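Local coordinates for adenosine monophosphate-protein transferase FICD homolog (Caenorhabditis elegans, PDB 5JJ6) that belongs to the Fic/DOC family, forms a predominantly helical Fido-domain structure and is found here as an assembly of two copies, at residues N176-G180 and G214-P218; E199-I205 and V250-N254; G222-T226 and V242-L246; A270-V275 and T287-L292. All blocks are in the same frame, centred on the assembly; numbering follows the deposited sequence.

Interaction 1: residues N176-G180 and G214-P218; sequences NEVIG and GNADP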
loop_
_atom_site.group_PDB
_atom_site.type_symbol
_atom_site.label_atom_id
_atom_site.label_comp_id
_atom_site.label_asym_id
_atom_site.label_seq_id
_atom_site.Cartn_x
_atom_site.Cartn_y
_atom_site.Cartn_z
ATOM N N ASN B 176 7.690 -4.547 1.622
ATOM C CA ASN B 176 6.891 -3.335 1.519
ATOM C C ASN B 176 7.113 -2.346 2.669
ATOM O O ASN B 176 7.023 -1.127 2.462
ATOM C CB ASN B 176 5.416 -3.689 1.436
ATOM C CG ASN B 176 4.988 -4.025 0.037
ATOM O OD1 ASN B 176 5.695 -3.710 -0.931
ATOM N ND2 ASN B 176 3.825 -4.660 -0.089
ATOM N N GLU B 177 7.393 -2.866 3.867
ATOM C CA GLU B 177 7.736 -2.034 5.017
ATOM C C GLU B 177 9.061 -1.322 4.811
ATOM O O GLU B 177 9.175 -0.121 5.065
ATOM C CB GLU B 177 7.781 -2.879 6.285
ATOM C CG GLU B 177 6.404 -3.154 6.873
ATOM C CD GLU B 177 6.420 -4.189 8.002
ATOM O OE1 GLU B 177 7.522 -4.607 8.449
ATOM O OE2 GLU B 177 5.313 -4.575 8.454
ATOM N N VAL B 178 10.057 -2.057 4.328
ATOM C CA VAL B 178 11.350 -1.454 4.040
ATOM C C VAL B 178 11.192 -0.315 3.032
ATOM O O VAL B 178 11.615 0.831 3.281
ATOM C CB VAL B 178 12.340 -2.520 3.517
ATOM C CG1 VAL B 178 13.572 -1.889 2.915
ATOM C CG2 VAL B 178 12.736 -3.448 4.648
ATOM N N ILE B 179 10.550 -0.629 1.909
ATOM C CA ILE B 179 10.334 0.350 0.846
ATOM C C ILE B 179 9.568 1.587 1.322
ATOM O O ILE B 179 9.988 2.727 1.075
ATOM C CB ILE B 179 9.623 -0.305 -0.359
ATOM C CG1 ILE B 179 10.592 -1.281 -1.047
ATOM C CG2 ILE B 179 9.211 0.738 -1.367
ATOM C CD1 ILE B 179 9.944 -2.529 -1.619
ATOM N N GLY B 180 8.452 1.352 2.003
ATOM C CA GLY B 180 7.668 2.425 2.596
ATOM C C GLY B 180 8.460 3.325 3.529
ATOM O O GLY B 180 8.372 4.548 3.424
ATOM N N GLY B 214 2.273 3.106 3.267
ATOM C CA GLY B 214 1.727 3.092 1.917
ATOM C C GLY B 214 1.763 1.757 1.184
ATOM O O GLY B 214 0.730 1.253 0.733
ATOM N N ASN B 215 2.957 1.202 1.015
ATOM C CA ASN B 215 3.086 -0.075 0.341
ATOM C C ASN B 215 2.585 -1.252 1.173
ATOM O O ASN B 215 1.906 -2.131 0.659
ATOM C CB ASN B 215 4.533 -0.305 -0.069
ATOM C CG ASN B 215 5.081 0.823 -0.912
ATOM O OD1 ASN B 215 5.647 1.785 -0.404
ATOM N ND2 ASN B 215 4.893 0.717 -2.217
ATOM N N ALA B 216 2.896 -1.265 2.462
ATOM C CA ALA B 216 2.582 -2.427 3.287
ATOM C C ALA B 216 1.093 -2.535 3.587
ATOM O O ALA B 216 0.538 -3.628 3.591
ATOM C CB ALA B 216 3.374 -2.378 4.583
ATOM N N ASP B 217 0.444 -1.397 3.801
ATOM C CA ASP B 217 -0.965 -1.374 4.179
ATOM C C ASP B 217 -1.626 -0.105 3.654
ATOM O O ASP B 217 -1.846 0.839 4.404
ATOM C CB ASP B 217 -1.101 -1.454 5.702
ATOM C CG ASP B 217 -2.491 -1.889 6.153
ATOM O OD1 ASP B 217 -3.406 -1.951 5.301
ATOM O OD2 ASP B 217 -2.663 -2.159 7.365
ATOM N N PRO B 218 -1.929 -0.074 2.350
ATOM C CA PRO B 218 -2.378 1.166 1.702
ATOM C C PRO B 218 -3.731 1.695 2.185
ATOM O O PRO B 218 -3.939 2.903 2.212
ATOM C CB PRO B 218 -2.440 0.776 0.221
ATOM C CG PRO B 218 -2.561 -0.691 0.223
ATOM C CD PRO B 218 -1.775 -1.172 1.385
HETATM O O HOH W 1 5.237 0.430 3.524
#
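Asn176, on helix 172-191, lays its side chain against the backbone of Asn215 and Ala216, and the CA atoms of Asn176 and Ala216 stand only 4.7 Å apart. Its methylene packs on the loop backbone, with Asn176 CB 3.6 Å from Ala216 CA. CG lies beside the backbone N and opposite the carbonyl carbon (chi1 -84°), a setting that carries the amide past Ala216 to Asn215, where Asn176 OD1 is 3.7 Å from Asn215 CB. The two asparagine side chains cross at about a right angle, their amide planes turned 34° from each other. Asn176 ND2 passes near Asn215 O at too poor an angle for a hydrogen bond; it bonds instead to OD1 of Asn176 of the second subunit.

Asn215 in turn reaches one helical turn onward. Its OD1 rests 3.7 Å from Gly180 CA, and Ile179 CG2 touches the same oxygen, the side chains of Ile179 and Asn215 crossing at about a right angle. The methyl of Ala216 covers the start of the Glu177 chain, with Ala216 CB 3.9 Å from Glu177 CG.

A water joins the two backbones, donating to Asn176 O at 2.6 Å and accepting from Ala216 N at 3.1 Å. Since Gly180 N also donates to Asn176 O, that carbonyl serves both the helix and the loop.

Asn215 O accepts a hydrogen bond from Asn215 ND2 of the second subunit, placing the contact at the dimer interface. The loop, which follows helix 202-213, rests on helix 172-191, which packs against helix 154-162 through Val178 and Ile179.

Interaction 2: residues E199-I205 and V250-N254; sequences EISIDDI and VDWLN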
loop_
_atom_site.group_PDB
_atom_site.type_symbol
_atom_site.label_atom_id
_atom_site.label_comp_id
_atom_site.label_asym_id
_atom_site.label_seq_id
_atom_site.Cartn_x
_atom_site.Cartn_y
_atom_site.Cartn_z
ATOM N N GLU B 199 6.995 25.737 10.114
ATOM C CA GLU B 199 6.017 25.010 10.920
ATOM C C GLU B 199 5.810 23.556 10.489
ATOM O O GLU B 199 5.888 23.229 9.306
ATOM C CB GLU B 199 4.674 25.731 10.888
ATOM C CG GLU B 199 4.559 26.833 11.910
ATOM C CD GLU B 199 3.130 27.281 12.114
ATOM O OE1 GLU B 199 2.270 26.930 11.271
ATOM O OE2 GLU B 199 2.871 27.970 13.126
ATOM N N ILE B 200 5.534 22.689 11.460
ATOM C CA ILE B 200 5.200 21.296 11.190
ATOM C C ILE B 200 3.696 21.085 11.234
ATOM O O ILE B 200 3.115 21.082 12.310
ATOM C CB ILE B 200 5.858 20.354 12.208
ATOM C CG1 ILE B 200 7.379 20.517 12.187
ATOM C CG2 ILE B 200 5.474 18.917 11.934
ATOM C CD1 ILE B 200 8.080 19.771 13.306
ATOM N N SER B 201 3.072 20.899 10.074
ATOM C CA SER B 201 1.619 20.729 9.987
ATOM C C SER B 201 1.165 19.316 10.341
ATOM O O SER B 201 1.977 18.409 10.459
ATOM C CB SER B 201 1.121 21.091 8.591
ATOM O OG SER B 201 1.343 20.028 7.688
ATOM N N ILE B 202 -0.142 19.140 10.512
ATOM C CA ILE B 202 -0.709 17.822 10.750
ATOM C C ILE B 202 -0.555 16.996 9.485
ATOM O O ILE B 202 -0.372 15.778 9.536
ATOM C CB ILE B 202 -2.202 17.900 11.153
ATOM C CG1 ILE B 202 -2.376 18.799 12.369
ATOM C CG2 ILE B 202 -2.774 16.534 11.483
ATOM C CD1 ILE B 202 -3.787 18.796 12.938
ATOM N N ASP B 203 -0.614 17.669 8.340
ATOM C CA ASP B 203 -0.443 16.997 7.055
ATOM C C ASP B 203 0.963 16.467 6.860
ATOM O O ASP B 203 1.155 15.527 6.106
ATOM C CB ASP B 203 -0.802 17.930 5.904
ATOM C CG ASP B 203 -2.297 18.159 5.795
ATOM O OD1 ASP B 203 -2.977 17.330 5.145
ATOM O OD2 ASP B 203 -2.790 19.162 6.367
ATOM N N ASP B 204 1.948 17.058 7.527
ATOM C CA ASP B 204 3.312 16.543 7.434
ATOM C C ASP B 204 3.419 15.188 8.108
ATOM O O ASP B 204 4.012 14.256 7.564
ATOM C CB ASP B 204 4.309 17.511 8.065
ATOM C CG ASP B 204 4.346 18.851 7.356
ATOM O OD1 ASP B 204 4.092 18.893 6.133
ATOM O OD2 ASP B 204 4.635 19.866 8.022
ATOM N N ILE B 205 2.829 15.076 9.290
ATOM C CA ILE B 205 2.808 13.811 10.017
ATOM C C ILE B 205 1.980 12.780 9.248
ATOM O O ILE B 205 2.377 11.620 9.120
ATOM C CB ILE B 205 2.253 13.998 11.440
ATOM C CG1 ILE B 205 3.148 14.957 12.233
ATOM C CG2 ILE B 205 2.116 12.661 12.148
ATOM C CD1 ILE B 205 2.632 15.283 13.632
ATOM N N VAL B 250 0.737 19.179 17.377
ATOM C CA VAL B 250 1.471 20.046 16.448
ATOM C C VAL B 250 1.558 21.468 16.991
ATOM O O VAL B 250 2.614 22.118 16.898
ATOM C CB VAL B 250 0.863 20.053 15.022
ATOM C CG1 VAL B 250 1.035 18.678 14.359
ATOM C CG2 VAL B 250 -0.589 20.482 15.029
ATOM N N ASP B 251 0.456 21.952 17.563
ATOM C CA ASP B 251 0.425 23.308 18.092
ATOM C C ASP B 251 1.464 23.414 19.199
ATOM O O ASP B 251 2.198 24.401 19.265
ATOM C CB ASP B 251 -0.956 23.697 18.610
ATOM C CG ASP B 251 -1.976 23.851 17.496
ATOM O OD1 ASP B 251 -1.659 24.481 16.459
ATOM O OD2 ASP B 251 -3.123 23.390 17.687
ATOM N N TRP B 252 1.543 22.401 20.060
ATOM C CA TRP B 252 2.591 22.400 21.070
ATOM C C TRP B 252 3.987 22.459 20.416
ATOM O O TRP B 252 4.877 23.150 20.923
ATOM C CB TRP B 252 2.508 21.167 21.972
ATOM C CG TRP B 252 3.748 21.028 22.811
ATOM C CD1 TRP B 252 4.102 21.792 23.882
ATOM C CD2 TRP B 252 4.827 20.108 22.604
ATOM N NE1 TRP B 252 5.320 21.389 24.375
ATOM C CE2 TRP B 252 5.786 20.361 23.604
ATOM C CE3 TRP B 252 5.066 19.093 21.680
ATOM C CZ2 TRP B 252 6.961 19.629 23.706
ATOM C CZ3 TRP B 252 6.237 18.375 21.782
ATOM C CH2 TRP B 252 7.167 18.643 22.791
ATOM N N LEU B 253 4.170 21.759 19.292
ATOM C CA LEU B 253 5.465 21.759 18.604
ATOM C C LEU B 253 5.862 23.105 17.987
ATOM O O LEU B 253 7.052 23.420 17.891
ATOM C CB LEU B 253 5.492 20.697 17.496
ATOM C CG LEU B 253 6.057 19.299 17.750
ATOM C CD1 LEU B 253 6.023 18.508 16.470
ATOM C CD2 LEU B 253 7.478 19.380 18.247
ATOM N N ASN B 254 4.888 23.888 17.531
ATOM C CA ASN B 254 5.239 25.134 16.846
ATOM C C ASN B 254 5.149 26.375 17.726
ATOM O O ASN B 254 5.587 27.453 17.327
ATOM C CB ASN B 254 4.380 25.322 15.604
ATOM C CG ASN B 254 4.680 24.297 14.549
ATOM O OD1 ASN B 254 5.842 23.946 14.333
ATOM N ND2 ASN B 254 3.640 23.799 13.889
#
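The carboxylate of Glu199 stacks on the side-chain amide of Asn254, their planes only 12° apart, with Glu199 CG 3.7 Å from Asn254 CG. Through its oxygen and nitrogen the same amide grips the backbone of Ile200 twice. Ile200 N donates to Asn254 OD1 at 3.2 Å in an almost straight bond (170°), somewhat tilted from the carbonyl plane. Asn254 ND2 returns a bond to Ile200 O, also 3.2 Å but more bent (146°), and comes to that oxygen from above its carbonyl plane, Ile200 O being slightly off the amide plane. Together the two bonds fix the amide's rotation and use both polar backbone groups of one residue.

Beside this polar end lies an apolar patch centred on Val250, whose branches part company. CG2 meets Ile202 CG1 at 3.6 Å, the two side chains crossing at about a right angle, while Val250 CG1 reaches Ile205 CD1 at 3.8 Å. Val250 CB also touches Ile200 O. Farther along, the ends of Ile200 and Leu253 touch through their CD1 atoms, and both side chains go on to helix 284-297.

Next to Ile200, Ser201 N donates to Asp204 OD2 at 2.8 Å, and Asp204 N gives a weak bond back to Ser201 OG. His197 also bonds to Asp204 OD2. This reciprocal pair is a capping box, opening helix 202-213 one residue after the backbone held by Asn254, the end of helix 239-254.

Interaction 3: residues G222-T226 and V242-L246; sequences GRIRT and VMEQL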
loop_
_atom_site.group_PDB
_atom_site.type_symbol
_atom_site.label_atom_id
_atom_site.label_comp_id
_atom_site.label_asym_id
_atom_site.label_seq_id
_atom_site.Cartn_x
_atom_site.Cartn_y
_atom_site.Cartn_z
ATOM N N GLY B 222 -1.822 7.079 6.188
ATOM C CA GLY B 222 -2.169 8.487 6.285
ATOM C C GLY B 222 -3.589 8.666 6.782
ATOM O O GLY B 222 -4.197 9.736 6.636
ATOM N N ARG B 223 -4.106 7.622 7.419
ATOM C CA ARG B 223 -5.485 7.636 7.842
ATOM C C ARG B 223 -5.597 7.361 9.328
ATOM O O ARG B 223 -5.050 6.392 9.864
ATOM C CB ARG B 223 -6.295 6.608 7.049
ATOM C CG ARG B 223 -7.557 6.127 7.752
ATOM C CD ARG B 223 -8.352 5.149 6.888
ATOM N NE ARG B 223 -9.563 4.695 7.568
ATOM C CZ ARG B 223 -10.751 5.290 7.466
ATOM N NH1 ARG B 223 -10.898 6.367 6.701
ATOM N NH2 ARG B 223 -11.793 4.807 8.130
ATOM N N ILE B 224 -6.339 8.250 9.969
ATOM C CA ILE B 224 -6.586 8.230 11.389
ATOM C C ILE B 224 -7.577 7.143 11.735
ATOM O O ILE B 224 -8.551 6.929 11.013
ATOM C CB ILE B 224 -7.086 9.610 11.849
ATOM C CG1 ILE B 224 -5.926 10.606 11.768
ATOM C CG2 ILE B 224 -7.718 9.550 13.237
ATOM C CD1 ILE B 224 -5.906 11.607 12.874
ATOM N N ARG B 225 -7.317 6.445 12.830
ATOM C CA ARG B 225 -8.199 5.384 13.284
ATOM C C ARG B 225 -9.561 5.972 13.649
ATOM O O ARG B 225 -9.649 7.095 14.171
ATOM C CB ARG B 225 -7.568 4.657 14.472
ATOM C CG ARG B 225 -7.427 5.518 15.711
ATOM C CD ARG B 225 -6.773 4.747 16.830
ATOM N NE ARG B 225 -6.417 5.610 17.952
ATOM C CZ ARG B 225 -7.248 5.944 18.935
ATOM N NH1 ARG B 225 -6.832 6.742 19.903
ATOM N NH2 ARG B 225 -8.489 5.471 18.960
ATOM N N THR B 226 -10.624 5.222 13.369
ATOM C CA THR B 226 -11.978 5.719 13.628
ATOM C C THR B 226 -12.691 4.958 14.740
ATOM O O THR B 226 -13.241 5.571 15.656
ATOM C CB THR B 226 -12.849 5.658 12.356
ATOM N N VAL B 242 -9.577 12.361 17.717
ATOM C CA VAL B 242 -8.196 11.952 17.513
ATOM C C VAL B 242 -7.488 13.022 16.687
ATOM O O VAL B 242 -6.330 13.385 16.959
ATOM C CB VAL B 242 -8.116 10.570 16.831
ATOM C CG1 VAL B 242 -6.675 10.176 16.577
ATOM C CG2 VAL B 242 -8.796 9.519 17.696
ATOM N N MET B 243 -8.198 13.548 15.694
ATOM C CA MET B 243 -7.655 14.628 14.892
ATOM C C MET B 243 -7.319 15.827 15.790
ATOM O O MET B 243 -6.253 16.442 15.659
ATOM C CB MET B 243 -8.638 15.028 13.793
ATOM C CG MET B 243 -8.028 15.886 12.707
ATOM S SD MET B 243 -6.725 15.027 11.810
ATOM C CE MET B 243 -7.695 13.898 10.810
ATOM N N GLU B 244 -8.221 16.153 16.715
ATOM C CA GLU B 244 -7.991 17.286 17.609
ATOM C C GLU B 244 -6.778 17.044 18.531
ATOM O O GLU B 244 -6.003 17.972 18.771
ATOM C CB GLU B 244 -9.259 17.630 18.396
ATOM C CG GLU B 244 -9.365 17.084 19.798
ATOM C CD GLU B 244 -10.562 17.658 20.543
ATOM O OE1 GLU B 244 -11.404 18.329 19.899
ATOM O OE2 GLU B 244 -10.654 17.446 21.773
ATOM N N GLN B 245 -6.598 15.820 19.040
ATOM C CA GLN B 245 -5.412 15.548 19.857
ATOM C C GLN B 245 -4.135 15.742 19.043
ATOM O O GLN B 245 -3.133 16.271 19.551
ATOM C CB GLN B 245 -5.411 14.133 20.435
ATOM C CG GLN B 245 -6.659 13.680 21.143
ATOM C CD GLN B 245 -6.405 12.413 21.967
ATOM O OE1 GLN B 245 -6.721 11.301 21.540
ATOM N NE2 GLN B 245 -5.802 12.583 23.147
ATOM N N LEU B 246 -4.174 15.326 17.777
ATOM C CA LEU B 246 -3.043 15.568 16.883
ATOM C C LEU B 246 -2.754 17.053 16.727
ATOM O O LEU B 246 -1.587 17.482 16.702
ATOM C CB LEU B 246 -3.293 14.961 15.515
ATOM C CG LEU B 246 -2.831 13.526 15.369
ATOM C CD1 LEU B 246 -2.627 13.254 13.898
ATOM C CD2 LEU B 246 -1.541 13.318 16.149
#
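Ile224 packs on the first turns of helix 239-254 from the connection that follows helix 202-213, in the part of the Fic/DOC fold that leads, as in its relatives, into the probable flap. The apolar contacts all pass through its two branches. CG2 faces Val242, with Ile224 CG2 3.6 Å from Val242 CG1, the side chains sliding past each other in opposite directions. The longer branch, held beside the backbone N (chi1 -70°), extends CD1 between Met243 and Leu246: Ile224 CD1 lies 3.6 Å from Met243 CE and 3.8 Å from Leu246 CD1. Met243 bends at both chi2 and chi3, which curls its thioether back over Ile224, so that sulphur as well as methyl touches the isoleucine tip.

The polar component belongs to Arg225, whose charged end is bonded outside these segments. NE donates to His278 O, and NH1 makes a weak bond to Val277 O, while its backbone pairs with Pro279. These bonds fasten the loop to the end of helix 263-277 and the residues just after it. To get there, CG takes the place between the backbone N and the carbonyl carbon (chi1 66°), after which the chain runs extended as far as NE.

Across from that guanidinium, the Val242 side chain crosses the arginine chain at about a right angle, and Val242 CG2 lies over one face of the group, toward the rim, 4.1 Å from Arg225 NH1.

Interaction 4: residues A270-V275 and T287-L292; sequences AHYKLV and TARLLL
Ala288 puts its methyl over the face of the His271 ring, a CH-pi contact in which Ala288 CB is 4.1 Å from the ring centroid and 13° off the normal. Val275, a turn along, presses on the same methyl, with Val275 CG2 3.5 Å from Ala288 CB. Leu274 approaches from the other flank of the helix: its CD2 reaches Ala288 CA at 3.6 Å, then meets Leu291 CD2 at 4.0 Å. At the imidazole edge, in plane with the ring, Arg289 CG lies 3.8 Å from His271 NE2. Leu292 CD1 touches the ring obliquely, 3.8 Å from His271 CD2. The ring gets there because His271 CG points away from the backbone N (chi1 -178°), sending it toward the partner helix.

The two helical segments run nearly antiparallel (153°), their axes closing to 8.5 Å, a spacing that the small side chain of Ala288 suits. Farther out, His271 NE2 and Arg289 NH1 are both hydrogen-bonded to the hydroxyl of Tyr314, while Arg289 NH2 holds Thr144 O on helix 127-148. Phe329 meets the His271 ring as well. Thr287 OG1 bonds back to Gly283 O in the turn between the helices.

Arg289 is the last residue of the Fic signature sequence, and its side chain lies about 5 Å from a bound sulfate ion, probably from the crystallisation liquor, though such ions often mark pockets. Between the segments the contact is apolar and CH-pi in kind, with the polar ends of His271 and Arg289 gathered on one tyrosine hydroxyl.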
loop_
_atom_site.group_PDB
_atom_site.type_symbol
_atom_site.label_atom_id
_atom_site.label_comp_id
_atom_site.label_asym_id
_atom_site.label_seq_id
_atom_site.Cartn_x
_atom_site.Cartn_y
_atom_site.Cartn_z
ATOM N N ALA B 270 7.999 14.703 22.060
ATOM C CA ALA B 270 7.205 14.512 20.852
ATOM C C ALA B 270 6.912 13.034 20.619
ATOM O O ALA B 270 5.752 12.629 20.460
ATOM C CB ALA B 270 7.913 15.083 19.681
ATOM N N HIS B 271 7.980 12.243 20.587
ATOM C CA HIS B 271 7.872 10.800 20.467
ATOM C C HIS B 271 6.847 10.232 21.441
ATOM O O HIS B 271 5.968 9.454 21.058
ATOM C CB HIS B 271 9.222 10.153 20.726
ATOM C CG HIS B 271 9.212 8.667 20.577
ATOM N ND1 HIS B 271 8.520 7.836 21.431
ATOM C CD2 HIS B 271 9.830 7.858 19.685
ATOM C CE1 HIS B 271 8.697 6.581 21.060
ATOM N NE2 HIS B 271 9.493 6.566 20.007
ATOM N N TYR B 272 6.974 10.640 22.701
ATOM C CA TYR B 272 6.133 10.138 23.780
ATOM C C TYR B 272 4.662 10.501 23.571
ATOM O O TYR B 272 3.768 9.655 23.682
ATOM C CB TYR B 272 6.611 10.707 25.126
ATOM C CG TYR B 272 5.773 10.260 26.304
ATOM C CD1 TYR B 272 5.709 8.914 26.657
ATOM C CD2 TYR B 272 5.015 11.167 27.032
ATOM C CE1 TYR B 272 4.940 8.485 27.718
ATOM C CE2 TYR B 272 4.231 10.748 28.099
ATOM C CZ TYR B 272 4.202 9.401 28.435
ATOM O OH TYR B 272 3.434 8.951 29.489
ATOM N N LYS B 273 4.424 11.771 23.272
ATOM C CA LYS B 273 3.075 12.263 23.057
ATOM C C LYS B 273 2.393 11.540 21.897
ATOM O O LYS B 273 1.251 11.089 22.027
ATOM C CB LYS B 273 3.078 13.776 22.812
ATOM C CG LYS B 273 3.466 14.625 24.050
ATOM C CD LYS B 273 3.074 16.097 23.862
ATOM C CE LYS B 273 1.553 16.184 23.794
ATOM N NZ LYS B 273 1.047 17.454 23.222
ATOM N N LEU B 274 3.093 11.419 20.772
ATOM C CA LEU B 274 2.525 10.748 19.610
ATOM C C LEU B 274 2.243 9.270 19.923
ATOM O O LEU B 274 1.163 8.751 19.614
ATOM C CB LEU B 274 3.460 10.857 18.390
ATOM C CG LEU B 274 2.886 10.287 17.078
ATOM C CD1 LEU B 274 1.616 10.998 16.660
ATOM C CD2 LEU B 274 3.881 10.339 15.968
ATOM N N VAL B 275 3.201 8.600 20.553
ATOM C CA VAL B 275 3.005 7.197 20.881
ATOM C C VAL B 275 1.814 7.001 21.823
ATOM O O VAL B 275 1.100 6.005 21.727
ATOM C CB VAL B 275 4.261 6.593 21.535
ATOM C CG1 VAL B 275 3.933 5.254 22.207
ATOM C CG2 VAL B 275 5.372 6.426 20.504
ATOM N N THR B 287 6.402 5.936 12.955
ATOM C CA THR B 287 6.126 7.330 12.657
ATOM C C THR B 287 6.622 8.243 13.772
ATOM O O THR B 287 7.078 9.348 13.515
ATOM C CB THR B 287 4.633 7.556 12.424
ATOM O OG1 THR B 287 4.147 6.558 11.514
ATOM C CG2 THR B 287 4.384 8.957 11.851
ATOM N N ALA B 288 6.507 7.775 15.011
ATOM C CA ALA B 288 6.998 8.488 16.193
ATOM C C ALA B 288 8.520 8.637 16.188
ATOM O O ALA B 288 9.054 9.674 16.597
ATOM C CB ALA B 288 6.548 7.783 17.452
ATOM N N ARG B 289 9.221 7.571 15.812
ATOM C CA ARG B 289 10.669 7.659 15.723
ATOM C C ARG B 289 11.023 8.598 14.590
ATOM O O ARG B 289 12.034 9.304 14.632
ATOM C CB ARG B 289 11.318 6.281 15.540
ATOM C CG ARG B 289 11.157 5.399 16.753
ATOM C CD ARG B 289 11.948 4.113 16.683
ATOM N NE ARG B 289 11.420 3.145 15.730
ATOM C CZ ARG B 289 10.318 2.432 15.934
ATOM N NH1 ARG B 289 9.620 2.601 17.050
ATOM N NH2 ARG B 289 9.911 1.565 15.016
ATOM N N LEU B 290 10.181 8.592 13.567
ATOM C CA LEU B 290 10.400 9.455 12.423
ATOM C C LEU B 290 10.288 10.907 12.852
ATOM O O LEU B 290 11.146 11.723 12.543
ATOM C CB LEU B 290 9.406 9.129 11.316
ATOM C CG LEU B 290 9.895 9.331 9.887
ATOM C CD1 LEU B 290 11.166 8.545 9.619
ATOM C CD2 LEU B 290 8.785 8.928 8.943
ATOM N N LEU B 291 9.228 11.203 13.595
ATOM C CA LEU B 291 8.938 12.538 14.104
ATOM C C LEU B 291 10.068 13.030 14.995
ATOM O O LEU B 291 10.528 14.180 14.871
ATOM C CB LEU B 291 7.629 12.524 14.886
ATOM C CG LEU B 291 7.213 13.873 15.451
ATOM C CD1 LEU B 291 7.295 14.934 14.370
ATOM C CD2 LEU B 291 5.809 13.793 16.031
ATOM N N LEU B 292 10.504 12.143 15.889
ATOM C CA LEU B 292 11.675 12.383 16.713
ATOM C C LEU B 292 12.803 12.869 15.827
ATOM O O LEU B 292 13.370 13.961 16.040
ATOM C CB LEU B 292 12.087 11.102 17.438
ATOM C CG LEU B 292 13.187 11.090 18.504
ATOM C CD1 LEU B 292 13.091 9.793 19.256
ATOM C CD2 LEU B 292 14.578 11.215 17.919
#

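In the fold
Interaction 4 lies deepest, its centre about 9 Å from that of the chain, and joins two core helices by apolar contact. Interactions 2 and 3, nearer the periphery and only partly buried, share helix 239-254 and touch where Ile202 meets Met243 and Leu246. Interaction 2 alone among the four carries direct hydrogen bonds between its segments, whereas interaction 3 is apolar apart from an arginine bonded outward. Both abut interaction 4, through Ile205 on Leu291 and Leu246 on Leu274, making one continuous packed unit. Interaction 1 adjoins interaction 3 in the sequence but packs on none of the others; it is buried and lies at the dimer interface, where its asparagines bond to the second subunit.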